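Local coordinates for protein tyrocidine synthetase 3 (Brevibacillus brevis, PDB 2JGP) that forms part of the tyrocidine synthetase assembly line, pairing a peptidyl carrier domain with a condensation domain that probably makes a peptide bond in the growing antibiotic, at residues A44-L48 and P60-L64; V339-Y344 and L514-M519; A310-T315 and E471-M476. All coordinates share one frame; numbering follows the deposited sequence.

In the fold
All three contacts are partly buried, but the chemistry shifts with place. Contact 1 joins two helices close in sequence within the carrier domain, its centre about 45 Å from the centre of either other contact, and is purely apolar, built from leucines, alanine and flanking carbon atoms. Contacts 2 and 3 share the condensation domain, their nearest atoms about 11 Å apart; each brings a helix (329-345 and 312-325 respectively, consecutive in the chain) to a loop far along the sequence. Contact 2 combines a lysine gripping two carbonyls with a Met-aromatic contact. Contact 3 is the more polar, tying a helix start through three hydrogen bonds to the turn of the β-hairpin between strands 465-471 and 476-483.

Contact 1. Residues A44-L48 and P60-L64; sequences AMRVL and PLRIL
A44 and L48 meet L61 and L64 inside the small helical bundle of a peptidyl carrier domain, where the long helix 41-55 packs against the short helix 61-66. As in other carrier domains, helix 41-55 starts at the probable phosphopantetheine attachment region. The centre of the interface is a leucine pair: L48 brings its CD1 branch against the first turn of the short helix, reaching L61 CA at 3.5 Å, and the same methyl sits 3.5 Å from L61 CD1. Both approaches are tight for carbon, and the two side chains cross at about a right angle. L61 turns its CG anti to the backbone N (chi1 -173°), and this swings the isobutyl group back to helix 41-55. Its CD1 is shared between L48 CD1 and A44 CB, the latter 3.9 Å away, while CD2 comes up to M45 CG at 4.1 Å. One turn on, L64 packs CD2 against A44, 3.5 Å from A44 CB, and that methyl also touches L48 CD2 and V47 CB loosely. P60 is the N-cap of the short helix, its carbonyl carbon 4.2 Å from L48 CD1. V47 goes on to W19 and V22 of helix 10-23, A44 rests on F34, and L64 and I63 lean on L73 of helix 70-79, which places this contact between the first and last helices of the bundle.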
ATOM      1  N   ALA A  44     -14.556 -23.896 -21.105  1.00 64.76           N
ATOM      2  CA  ALA A  44     -14.810 -23.802 -19.659  1.00 65.01           C
ATOM      3  C   ALA A  44     -13.860 -24.717 -18.888  1.00 65.14           C
ATOM      4  O   ALA A  44     -13.307 -24.321 -17.863  1.00 65.59           O
ATOM      5  CB  ALA A  44     -16.260 -24.153 -19.337  1.00 64.90           C
ATOM      6  N   MET A  45     -13.665 -25.934 -19.387  1.00 65.60           N
ATOM      7  CA  MET A  45     -12.706 -26.865 -18.792  1.00 65.92           C
ATOM      8  C   MET A  45     -11.271 -26.326 -18.876  1.00 65.90           C
ATOM      9  O   MET A  45     -10.471 -26.533 -17.956  1.00 65.90           O
ATOM     10  CB  MET A  45     -12.823 -28.251 -19.436  1.00 66.33           C
ATOM     11  CG  MET A  45     -14.103 -28.975 -19.033  1.00 67.25           C
ATOM     12  SD  MET A  45     -14.281 -30.632 -19.700  1.00 70.12           S
ATOM     13  CE  MET A  45     -14.338 -30.315 -21.461  1.00 70.34           C
ATOM     14  N   ARG A  46     -10.956 -25.620 -19.959  1.00 65.64           N
ATOM     15  CA  ARG A  46      -9.653 -24.962 -20.094  1.00 65.72           C
ATOM     16  C   ARG A  46      -9.461 -23.841 -19.062  1.00 65.49           C
ATOM     17  O   ARG A  46      -8.354 -23.651 -18.559  1.00 65.28           O
ATOM     18  CB  ARG A  46      -9.463 -24.399 -21.502  1.00 65.93           C
ATOM     19  CG  ARG A  46      -9.229 -25.440 -22.573  1.00 67.02           C
ATOM     20  CD  ARG A  46      -9.253 -24.790 -23.945  1.00 68.67           C
ATOM     21  NE  ARG A  46      -8.715 -25.656 -24.991  1.00 69.86           N
ATOM     22  CZ  ARG A  46      -8.803 -25.415 -26.300  1.00 70.66           C
ATOM     23  NH1 ARG A  46      -9.422 -24.328 -26.758  1.00 71.00           N
ATOM     24  NH2 ARG A  46      -8.274 -26.274 -27.162  1.00 71.07           N
ATOM     25  N   VAL A  47     -10.526 -23.100 -18.758  1.00 65.18           N
ATOM     26  CA  VAL A  47     -10.466 -22.068 -17.713  1.00 65.21           C
ATOM     27  C   VAL A  47     -10.166 -22.704 -16.355  1.00 65.35           C
ATOM     28  O   VAL A  47      -9.328 -22.206 -15.600  1.00 65.36           O
ATOM     29  CB  VAL A  47     -11.770 -21.246 -17.629  1.00 65.24           C
ATOM     30  CG1 VAL A  47     -11.813 -20.418 -16.336  1.00 65.32           C
ATOM     31  CG2 VAL A  47     -11.904 -20.339 -18.846  1.00 65.08           C
ATOM     32  N   LEU A  48     -10.844 -23.808 -16.058  1.00 65.30           N
ATOM     33  CA  LEU A  48     -10.608 -24.547 -14.820  1.00 65.56           C
ATOM     34  C   LEU A  48      -9.157 -25.018 -14.734  1.00 65.65           C
ATOM     35  O   LEU A  48      -8.513 -24.892 -13.687  1.00 65.11           O
ATOM     36  CB  LEU A  48     -11.547 -25.752 -14.721  1.00 65.72           C
ATOM     37  CG  LEU A  48     -13.052 -25.473 -14.801  1.00 66.00           C
ATOM     38  CD1 LEU A  48     -13.825 -26.761 -14.619  1.00 67.81           C
ATOM     39  CD2 LEU A  48     -13.478 -24.434 -13.778  1.00 67.55           C
ATOM     40  N   PRO A  60     -14.811 -26.151  -9.354  1.00 65.84           N
ATOM     41  CA  PRO A  60     -15.603 -27.214  -9.965  1.00 65.71           C
ATOM     42  C   PRO A  60     -16.290 -26.702 -11.222  1.00 65.54           C
ATOM     43  O   PRO A  60     -16.685 -25.540 -11.267  1.00 65.02           O
ATOM     44  CB  PRO A  60     -16.639 -27.553  -8.885  1.00 65.81           C
ATOM     45  CG  PRO A  60     -16.082 -27.010  -7.616  1.00 65.62           C
ATOM     46  CD  PRO A  60     -15.298 -25.809  -8.006  1.00 65.91           C
ATOM     47  N   LEU A  61     -16.427 -27.553 -12.235  1.00 65.51           N
ATOM     48  CA  LEU A  61     -17.079 -27.138 -13.475  1.00 65.62           C
ATOM     49  C   LEU A  61     -18.506 -26.678 -13.196  1.00 65.63           C
ATOM     50  O   LEU A  61     -18.966 -25.696 -13.767  1.00 65.73           O
ATOM     51  CB  LEU A  61     -17.065 -28.267 -14.505  1.00 65.65           C
ATOM     52  CG  LEU A  61     -17.569 -27.924 -15.908  1.00 65.91           C
ATOM     53  CD1 LEU A  61     -16.765 -26.771 -16.511  1.00 66.10           C
ATOM     54  CD2 LEU A  61     -17.517 -29.156 -16.804  1.00 65.13           C
ATOM     55  N   ARG A  62     -19.193 -27.391 -12.308  1.00 65.73           N
ATOM     56  CA  ARG A  62     -20.547 -27.024 -11.874  1.00 66.01           C
ATOM     57  C   ARG A  62     -20.678 -25.581 -11.398  1.00 65.60           C
ATOM     58  O   ARG A  62     -21.705 -24.945 -11.627  1.00 65.10           O
ATOM     59  CB  ARG A  62     -21.066 -27.960 -10.770  1.00 66.27           C
ATOM     60  CG  ARG A  62     -20.037 -28.422  -9.748  1.00 68.36           C
ATOM     61  CD  ARG A  62     -19.312 -29.713 -10.186  1.00 70.46           C
ATOM     62  NE  ARG A  62     -19.460 -30.793  -9.208  1.00 72.50           N
ATOM     63  CZ  ARG A  62     -19.346 -32.095  -9.485  1.00 73.49           C
ATOM     64  NH1 ARG A  62     -19.068 -32.521 -10.718  1.00 73.79           N
ATOM     65  NH2 ARG A  62     -19.511 -32.986  -8.515  1.00 74.05           N
ATOM     66  N   ILE A  63     -19.647 -25.077 -10.725  1.00 65.36           N
ATOM     67  CA  ILE A  63     -19.655 -23.709 -10.217  1.00 65.28           C
ATOM     68  C   ILE A  63     -19.502 -22.672 -11.335  1.00 65.36           C
ATOM     69  O   ILE A  63     -20.138 -21.616 -11.293  1.00 65.40           O
ATOM     70  CB  ILE A  63     -18.552 -23.510  -9.153  1.00 65.31           C
ATOM     71  CG1 ILE A  63     -18.844 -24.375  -7.921  1.00 65.24           C
ATOM     72  CG2 ILE A  63     -18.445 -22.054  -8.761  1.00 65.19           C
ATOM     73  CD1 ILE A  63     -20.142 -24.029  -7.210  1.00 65.58           C
ATOM     74  N   LEU A  64     -18.669 -22.961 -12.333  1.00 65.40           N
ATOM     75  CA  LEU A  64     -18.545 -22.073 -13.492  1.00 65.60           C
ATOM     76  C   LEU A  64     -19.884 -21.953 -14.224  1.00 65.57           C
ATOM     77  O   LEU A  64     -20.269 -20.870 -14.663  1.00 65.35           O
ATOM     78  CB  LEU A  64     -17.454 -22.562 -14.447  1.00 65.60           C
ATOM     79  CG  LEU A  64     -17.199 -21.734 -15.712  1.00 66.89           C
ATOM     80  CD1 LEU A  64     -17.127 -20.235 -15.431  1.00 68.19           C
ATOM     81  CD2 LEU A  64     -15.916 -22.203 -16.399  1.00 69.59           C
TER

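Contact 2. Residues V339-Y344 and L514-M519; sequences VLLAKY and LGEIDM
L514 O is gripped twice, by K343 NZ at 2.8 Å and by I517 N at 3.2 Å, and the two donors reach it from opposite faces of its carbonyl plane. The lysine stands 26° out of that plane. Its ammonium makes a second bond, to I517 O at 3.1 Å, this time in the carbonyl plane and on a lone pair. One charged group therefore spans both carbonyls, while I517 N closes the turn from within. The lysine chain runs straight out from the helix and bends only at its last torsion (chi4 -64°), which drops NZ between the two oxygens and leaves CE against I517 CB at 3.7 Å.

M519 lies alongside the lysine, the two side chains sliding past each other in opposite directions, with M519 CB 3.8 Å from K343 CD. Its own bend at chi3 brings the methyl CE to Y344 CE1 at 3.9 Å and the sulfur to 5.0 Å from the ring centroid, an oblique Met-aromatic contact. L340 CD2 touches the sulfur at 4.0 Å, next to the Y344 ring, with K343 on another side, and V339 CG2 touches I517 CD1. The Y344 ring is also packed edge-to-face with F495 of helix 489-508. A lysine ammonium bridging two backbone carbonyls, one in a 3-10 turn and one just after it, beside a Met-aromatic contact, thus holds the C-terminal tail after helix 489-508 to helix 329-345.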
ATOM      1  N   VAL A 339       5.348   9.167 -18.166  1.00 57.31           N
ATOM      2  CA  VAL A 339       5.771  10.049 -19.269  1.00 57.77           C
ATOM      3  C   VAL A 339       6.544  11.275 -18.746  1.00 57.70           C
ATOM      4  O   VAL A 339       7.501  11.719 -19.379  1.00 57.79           O
ATOM      5  CB  VAL A 339       4.619  10.440 -20.259  1.00 58.19           C
ATOM      6  CG1 VAL A 339       3.237  10.216 -19.672  1.00 59.39           C
ATOM      7  CG2 VAL A 339       4.784  11.873 -20.788  1.00 57.72           C
ATOM      8  N   LEU A 340       6.149  11.781 -17.578  1.00 57.52           N
ATOM      9  CA  LEU A 340       6.876  12.862 -16.903  1.00 57.61           C
ATOM     10  C   LEU A 340       8.329  12.455 -16.657  1.00 57.22           C
ATOM     11  O   LEU A 340       9.259  13.173 -17.036  1.00 57.09           O
ATOM     12  CB  LEU A 340       6.205  13.200 -15.568  1.00 57.77           C
ATOM     13  CG  LEU A 340       6.364  14.590 -14.923  1.00 59.17           C
ATOM     14  CD1 LEU A 340       6.546  14.454 -13.424  1.00 58.47           C
ATOM     15  CD2 LEU A 340       7.463  15.441 -15.516  1.00 59.86           C
ATOM     16  N   LEU A 341       8.511  11.296 -16.030  1.00 56.99           N
ATOM     17  CA  LEU A 341       9.848  10.778 -15.732  1.00 56.91           C
ATOM     18  C   LEU A 341      10.631  10.487 -17.011  1.00 56.88           C
ATOM     19  O   LEU A 341      11.828  10.760 -17.081  1.00 56.49           O
ATOM     20  CB  LEU A 341       9.760   9.506 -14.877  1.00 56.90           C
ATOM     21  CG  LEU A 341       9.172   9.633 -13.465  1.00 56.86           C
ATOM     22  CD1 LEU A 341       9.073   8.264 -12.819  1.00 56.48           C
ATOM     23  CD2 LEU A 341       9.994  10.584 -12.605  1.00 55.98           C
ATOM     24  N   ALA A 342       9.953   9.924 -18.010  1.00 56.91           N
ATOM     25  CA  ALA A 342      10.572   9.616 -19.301  1.00 57.27           C
ATOM     26  C   ALA A 342      11.163  10.863 -19.962  1.00 57.50           C
ATOM     27  O   ALA A 342      12.252  10.814 -20.539  1.00 57.78           O
ATOM     28  CB  ALA A 342       9.560   8.956 -20.231  1.00 57.24           C
ATOM     29  N   LYS A 343      10.442  11.976 -19.870  1.00 57.77           N
ATOM     30  CA  LYS A 343      10.890  13.229 -20.476  1.00 58.14           C
ATOM     31  C   LYS A 343      12.036  13.870 -19.688  1.00 57.84           C
ATOM     32  O   LYS A 343      13.004  14.351 -20.279  1.00 58.25           O
ATOM     33  CB  LYS A 343       9.716  14.198 -20.637  1.00 58.23           C
ATOM     34  CG  LYS A 343       8.783  13.801 -21.777  1.00 59.67           C
ATOM     35  CD  LYS A 343       7.665  14.806 -21.995  1.00 60.57           C
ATOM     36  CE  LYS A 343       6.718  14.331 -23.083  1.00 61.61           C
ATOM     37  NZ  LYS A 343       7.400  14.231 -24.403  1.00 62.58           N
ATOM     38  N   TYR A 344      11.936  13.863 -18.361  1.00 57.84           N
ATOM     39  CA  TYR A 344      13.018  14.368 -17.511  1.00 57.59           C
ATOM     40  C   TYR A 344      14.280  13.523 -17.638  1.00 57.44           C
ATOM     41  O   TYR A 344      15.381  14.058 -17.774  1.00 57.21           O
ATOM     42  CB  TYR A 344      12.573  14.448 -16.040  1.00 57.80           C
ATOM     43  CG  TYR A 344      12.037  15.806 -15.678  1.00 57.73           C
ATOM     44  CD1 TYR A 344      10.777  16.203 -16.088  1.00 57.82           C
ATOM     45  CD2 TYR A 344      12.815  16.715 -14.966  1.00 58.95           C
ATOM     46  CE1 TYR A 344      10.284  17.459 -15.780  1.00 58.65           C
ATOM     47  CE2 TYR A 344      12.341  17.976 -14.656  1.00 58.99           C
ATOM     48  CZ  TYR A 344      11.073  18.345 -15.066  1.00 59.02           C
ATOM     49  OH  TYR A 344      10.596  19.601 -14.755  1.00 58.53           O
ATOM     50  N   LEU A 514       3.662  10.127 -27.365  1.00 62.48           N
ATOM     51  CA  LEU A 514       4.430  10.585 -26.206  1.00 62.79           C
ATOM     52  C   LEU A 514       5.471  11.646 -26.570  1.00 63.34           C
ATOM     53  O   LEU A 514       5.624  12.638 -25.857  1.00 63.20           O
ATOM     54  CB  LEU A 514       5.104   9.406 -25.492  1.00 62.72           C
ATOM     55  CG  LEU A 514       4.198   8.323 -24.893  1.00 62.71           C
ATOM     56  CD1 LEU A 514       4.970   7.512 -23.863  1.00 62.22           C
ATOM     57  CD2 LEU A 514       2.924   8.899 -24.279  1.00 62.71           C
ATOM     58  N   GLY A 515       6.172  11.440 -27.682  1.00 64.12           N
ATOM     59  CA  GLY A 515       7.175  12.396 -28.151  1.00 64.71           C
ATOM     60  C   GLY A 515       6.614  13.753 -28.548  1.00 65.41           C
ATOM     61  O   GLY A 515       7.320  14.757 -28.493  1.00 65.48           O
ATOM     62  N   GLU A 516       5.348  13.783 -28.957  1.00 66.31           N
ATOM     63  CA  GLU A 516       4.685  15.027 -29.365  1.00 67.10           C
ATOM     64  C   GLU A 516       4.110  15.815 -28.186  1.00 67.55           C
ATOM     65  O   GLU A 516       3.711  16.965 -28.352  1.00 67.39           O
ATOM     66  CB  GLU A 516       3.579  14.743 -30.394  1.00 67.19           C
ATOM     67  CG  GLU A 516       4.032  14.839 -31.842  1.00 68.17           C
ATOM     68  CD  GLU A 516       5.077  13.802 -32.211  1.00 69.12           C
ATOM     69  OE1 GLU A 516       4.730  12.602 -32.268  1.00 69.50           O
ATOM     70  OE2 GLU A 516       6.241  14.192 -32.461  1.00 69.35           O
ATOM     71  N   ILE A 517       4.058  15.203 -27.005  1.00 68.39           N
ATOM     72  CA  ILE A 517       3.579  15.901 -25.814  1.00 69.06           C
ATOM     73  C   ILE A 517       4.550  17.033 -25.475  1.00 69.97           C
ATOM     74  O   ILE A 517       5.682  16.791 -25.045  1.00 70.04           O
ATOM     75  CB  ILE A 517       3.415  14.948 -24.601  1.00 68.94           C
ATOM     76  CG1 ILE A 517       2.350  13.890 -24.885  1.00 68.84           C
ATOM     77  CG2 ILE A 517       3.033  15.734 -23.356  1.00 69.01           C
ATOM     78  CD1 ILE A 517       2.160  12.885 -23.758  1.00 68.51           C
ATOM     79  N   ASP A 518       4.110  18.269 -25.699  1.00 71.08           N
ATOM     80  CA  ASP A 518       4.937  19.443 -25.437  1.00 71.97           C
ATOM     81  C   ASP A 518       4.861  19.810 -23.955  1.00 72.55           C
ATOM     82  O   ASP A 518       3.987  20.564 -23.525  1.00 72.84           O
ATOM     83  CB  ASP A 518       4.503  20.621 -26.320  1.00 72.09           C
ATOM     84  CG  ASP A 518       5.414  21.835 -26.178  1.00 72.69           C
ATOM     85  OD1 ASP A 518       6.538  21.700 -25.645  1.00 73.52           O
ATOM     86  OD2 ASP A 518       5.004  22.933 -26.614  1.00 73.87           O
ATOM     87  N   MET A 519       5.785  19.252 -23.183  1.00 73.08           N
ATOM     88  CA  MET A 519       5.890  19.526 -21.758  1.00 73.49           C
ATOM     89  C   MET A 519       6.522  20.898 -21.516  1.00 73.93           C
ATOM     90  O   MET A 519       6.213  21.552 -20.517  1.00 74.09           O
ATOM     91  CB  MET A 519       6.742  18.431 -21.109  1.00 73.45           C
ATOM     92  CG  MET A 519       6.870  18.495 -19.604  1.00 73.37           C
ATOM     93  SD  MET A 519       8.097  17.304 -19.019  1.00 71.80           S
ATOM     94  CE  MET A 519       9.620  18.079 -19.556  1.00 72.26           C
TER

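Contact 3. Residues A310-T315 and E471-M476; sequences AGKALT and EEREEM
T315 and M476 cross obliquely, with T315 OG1 set 3.4 Å from M476 CB. That hydroxyl accepts from the backbone M476 N at 3.0 Å in a nearly straight bond (167°) and donates to G311 O, which together fix its rotation. G311 O also takes T315 N, on the opposite face of its plane. The CG2 branch of T315 looks instead at E471, whose OE2 lies 3.6 Å away and is held by H319. E475 comes in from the other flank: with CG in the crowded position between N and carbonyl carbon (chi1 53°) and the rest extended, OE1 takes G311 N at 2.7 Å. The donor lies almost in line with the carboxylate C-O bond, but the bond is bent at the hydrogen (141°). The N-terminal end of helix 312-325 would probably favour the charged carboxylate of E475. M476 bends at chi3 so that CE covers A310 CB at 3.5 Å. K312 runs past E474, its CE against the glutamate CB. The A310 N to M476 O bond (2.8 Å) continues the antiparallel pairing of strands 303-309 and 476-483, so the tight turn of a β-hairpin, closed by E472 N to E475 O, is stitched to the first turn of helix 312-325.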
ATOM      1  N   ALA A 310      -4.385  20.713  -8.813  1.00 59.60           N
ATOM      2  CA  ALA A 310      -4.578  20.443 -10.242  1.00 59.62           C
ATOM      3  C   ALA A 310      -5.712  21.278 -10.841  1.00 59.66           C
ATOM      4  O   ALA A 310      -5.794  21.442 -12.059  1.00 60.02           O
ATOM      5  CB  ALA A 310      -4.848  18.965 -10.463  1.00 59.48           C
ATOM      6  N   GLY A 311      -6.586  21.799  -9.983  1.00 59.49           N
ATOM      7  CA  GLY A 311      -7.774  22.521 -10.420  1.00 59.14           C
ATOM      8  C   GLY A 311      -8.941  21.572 -10.629  1.00 58.92           C
ATOM      9  O   GLY A 311      -8.749  20.396 -10.945  1.00 58.76           O
ATOM     10  N   LYS A 312     -10.154  22.089 -10.457  1.00 58.59           N
ATOM     11  CA  LYS A 312     -11.373  21.288 -10.626  1.00 58.42           C
ATOM     12  C   LYS A 312     -11.548  20.752 -12.043  1.00 57.95           C
ATOM     13  O   LYS A 312     -11.900  19.586 -12.230  1.00 57.92           O
ATOM     14  CB  LYS A 312     -12.606  22.117 -10.263  1.00 58.69           C
ATOM     15  CG  LYS A 312     -12.731  22.393  -8.792  1.00 59.57           C
ATOM     16  CD  LYS A 312     -13.973  23.193  -8.471  1.00 60.66           C
ATOM     17  CE  LYS A 312     -13.992  23.584  -7.001  1.00 61.41           C
ATOM     18  NZ  LYS A 312     -15.150  24.458  -6.671  1.00 62.00           N
ATOM     19  N   ALA A 313     -11.318  21.609 -13.034  1.00 57.48           N
ATOM     20  CA  ALA A 313     -11.574  21.262 -14.432  1.00 57.13           C
ATOM     21  C   ALA A 313     -10.710  20.089 -14.888  1.00 56.89           C
ATOM     22  O   ALA A 313     -11.211  19.143 -15.493  1.00 56.55           O
ATOM     23  CB  ALA A 313     -11.333  22.470 -15.326  1.00 57.06           C
ATOM     24  N   LEU A 314      -9.414  20.158 -14.596  1.00 56.53           N
ATOM     25  CA  LEU A 314      -8.487  19.086 -14.973  1.00 56.56           C
ATOM     26  C   LEU A 314      -8.768  17.782 -14.231  1.00 56.78           C
ATOM     27  O   LEU A 314      -8.700  16.690 -14.819  1.00 56.64           O
ATOM     28  CB  LEU A 314      -7.043  19.518 -14.719  1.00 56.33           C
ATOM     29  CG  LEU A 314      -5.949  18.529 -15.128  1.00 56.13           C
ATOM     30  CD1 LEU A 314      -6.116  18.051 -16.567  1.00 55.91           C
ATOM     31  CD2 LEU A 314      -4.589  19.190 -14.925  1.00 55.56           C
ATOM     32  N   THR A 315      -9.072  17.894 -12.940  1.00 56.85           N
ATOM     33  CA  THR A 315      -9.432  16.728 -12.132  1.00 57.22           C
ATOM     34  C   THR A 315     -10.608  15.981 -12.751  1.00 57.50           C
ATOM     35  O   THR A 315     -10.586  14.759 -12.854  1.00 57.72           O
ATOM     36  CB  THR A 315      -9.780  17.129 -10.680  1.00 57.24           C
ATOM     37  OG1 THR A 315      -8.637  17.743 -10.075  1.00 56.81           O
ATOM     38  CG2 THR A 315     -10.189  15.906  -9.852  1.00 57.51           C
ATOM     39  N   GLU A 471      -6.913  13.269  -3.821  1.00 69.47           N
ATOM     40  CA  GLU A 471      -8.204  13.824  -4.217  1.00 70.57           C
ATOM     41  C   GLU A 471      -8.842  14.497  -3.005  1.00 71.24           C
ATOM     42  O   GLU A 471      -9.302  13.818  -2.091  1.00 71.25           O
ATOM     43  CB  GLU A 471      -9.104  12.723  -4.782  1.00 70.69           C
ATOM     44  CG  GLU A 471     -10.388  13.240  -5.406  1.00 71.71           C
ATOM     45  CD  GLU A 471     -10.768  12.499  -6.676  1.00 72.68           C
ATOM     46  OE1 GLU A 471     -10.906  11.255  -6.644  1.00 73.98           O
ATOM     47  OE2 GLU A 471     -10.932  13.173  -7.710  1.00 73.38           O
ATOM     48  N   GLU A 472      -8.866  15.829  -3.009  1.00 72.27           N
ATOM     49  CA  GLU A 472      -9.177  16.617  -1.804  1.00 73.13           C
ATOM     50  C   GLU A 472     -10.611  17.140  -1.707  1.00 73.66           C
ATOM     51  O   GLU A 472     -10.918  17.902  -0.789  1.00 74.06           O
ATOM     52  CB  GLU A 472      -8.190  17.793  -1.676  1.00 73.31           C
ATOM     53  CG  GLU A 472      -6.849  17.416  -1.056  1.00 73.99           C
ATOM     54  CD  GLU A 472      -6.919  17.184   0.450  1.00 74.85           C
ATOM     55  OE1 GLU A 472      -8.024  17.262   1.032  1.00 75.70           O
ATOM     56  OE2 GLU A 472      -5.855  16.924   1.057  1.00 75.75           O
ATOM     57  N   ARG A 473     -11.474  16.721  -2.635  1.00 74.00           N
ATOM     58  CA  ARG A 473     -12.913  17.062  -2.667  1.00 74.29           C
ATOM     59  C   ARG A 473     -13.218  18.205  -3.646  1.00 74.02           C
ATOM     60  O   ARG A 473     -14.139  18.094  -4.453  1.00 74.18           O
ATOM     61  CB  ARG A 473     -13.517  17.328  -1.264  1.00 74.66           C
ATOM     62  CG  ARG A 473     -13.634  18.803  -0.831  1.00 75.61           C
ATOM     63  CD  ARG A 473     -13.764  18.953   0.680  1.00 77.20           C
ATOM     64  NE  ARG A 473     -13.712  20.359   1.084  1.00 78.47           N
ATOM     65  CZ  ARG A 473     -13.638  20.793   2.343  1.00 79.46           C
ATOM     66  NH1 ARG A 473     -13.605  19.936   3.362  1.00 79.88           N
ATOM     67  NH2 ARG A 473     -13.594  22.100   2.589  1.00 79.64           N
ATOM     68  N   GLU A 474     -12.441  19.285  -3.584  1.00 73.64           N
ATOM     69  CA  GLU A 474     -12.601  20.402  -4.518  1.00 73.35           C
ATOM     70  C   GLU A 474     -11.494  20.435  -5.579  1.00 72.64           C
ATOM     71  O   GLU A 474     -11.497  21.304  -6.444  1.00 72.70           O
ATOM     72  CB  GLU A 474     -12.721  21.751  -3.782  1.00 73.57           C
ATOM     73  CG  GLU A 474     -11.449  22.307  -3.142  1.00 74.29           C
ATOM     74  CD  GLU A 474     -11.114  21.644  -1.821  1.00 75.56           C
ATOM     75  OE1 GLU A 474     -11.230  22.310  -0.768  1.00 76.15           O
ATOM     76  OE2 GLU A 474     -10.741  20.452  -1.836  1.00 76.16           O
ATOM     77  N   GLU A 475     -10.549  19.498  -5.495  1.00 71.71           N
ATOM     78  CA  GLU A 475      -9.592  19.234  -6.575  1.00 70.80           C
ATOM     79  C   GLU A 475      -8.639  18.110  -6.189  1.00 70.14           C
ATOM     80  O   GLU A 475      -8.526  17.749  -5.019  1.00 69.98           O
ATOM     81  CB  GLU A 475      -8.770  20.479  -6.935  1.00 70.72           C
ATOM     82  CG  GLU A 475      -8.069  21.141  -5.755  1.00 70.33           C
ATOM     83  CD  GLU A 475      -7.154  22.277  -6.171  1.00 69.68           C
ATOM     84  OE1 GLU A 475      -6.882  22.432  -7.380  1.00 68.69           O
ATOM     85  OE2 GLU A 475      -6.701  23.021  -5.278  1.00 69.68           O
ATOM     86  N   MET A 476      -7.963  17.560  -7.190  1.00 69.29           N
ATOM     87  CA  MET A 476      -6.830  16.684  -6.960  1.00 68.67           C
ATOM     88  C   MET A 476      -5.611  17.569  -6.705  1.00 67.66           C
ATOM     89  O   MET A 476      -5.391  18.543  -7.424  1.00 67.29           O
ATOM     90  CB  MET A 476      -6.587  15.800  -8.181  1.00 69.06           C
ATOM     91  CG  MET A 476      -5.462  14.796  -8.015  1.00 70.15           C
ATOM     92  SD  MET A 476      -4.944  14.091  -9.588  1.00 73.08           S
ATOM     93  CE  MET A 476      -4.158  15.508 -10.353  1.00 72.26           C
TER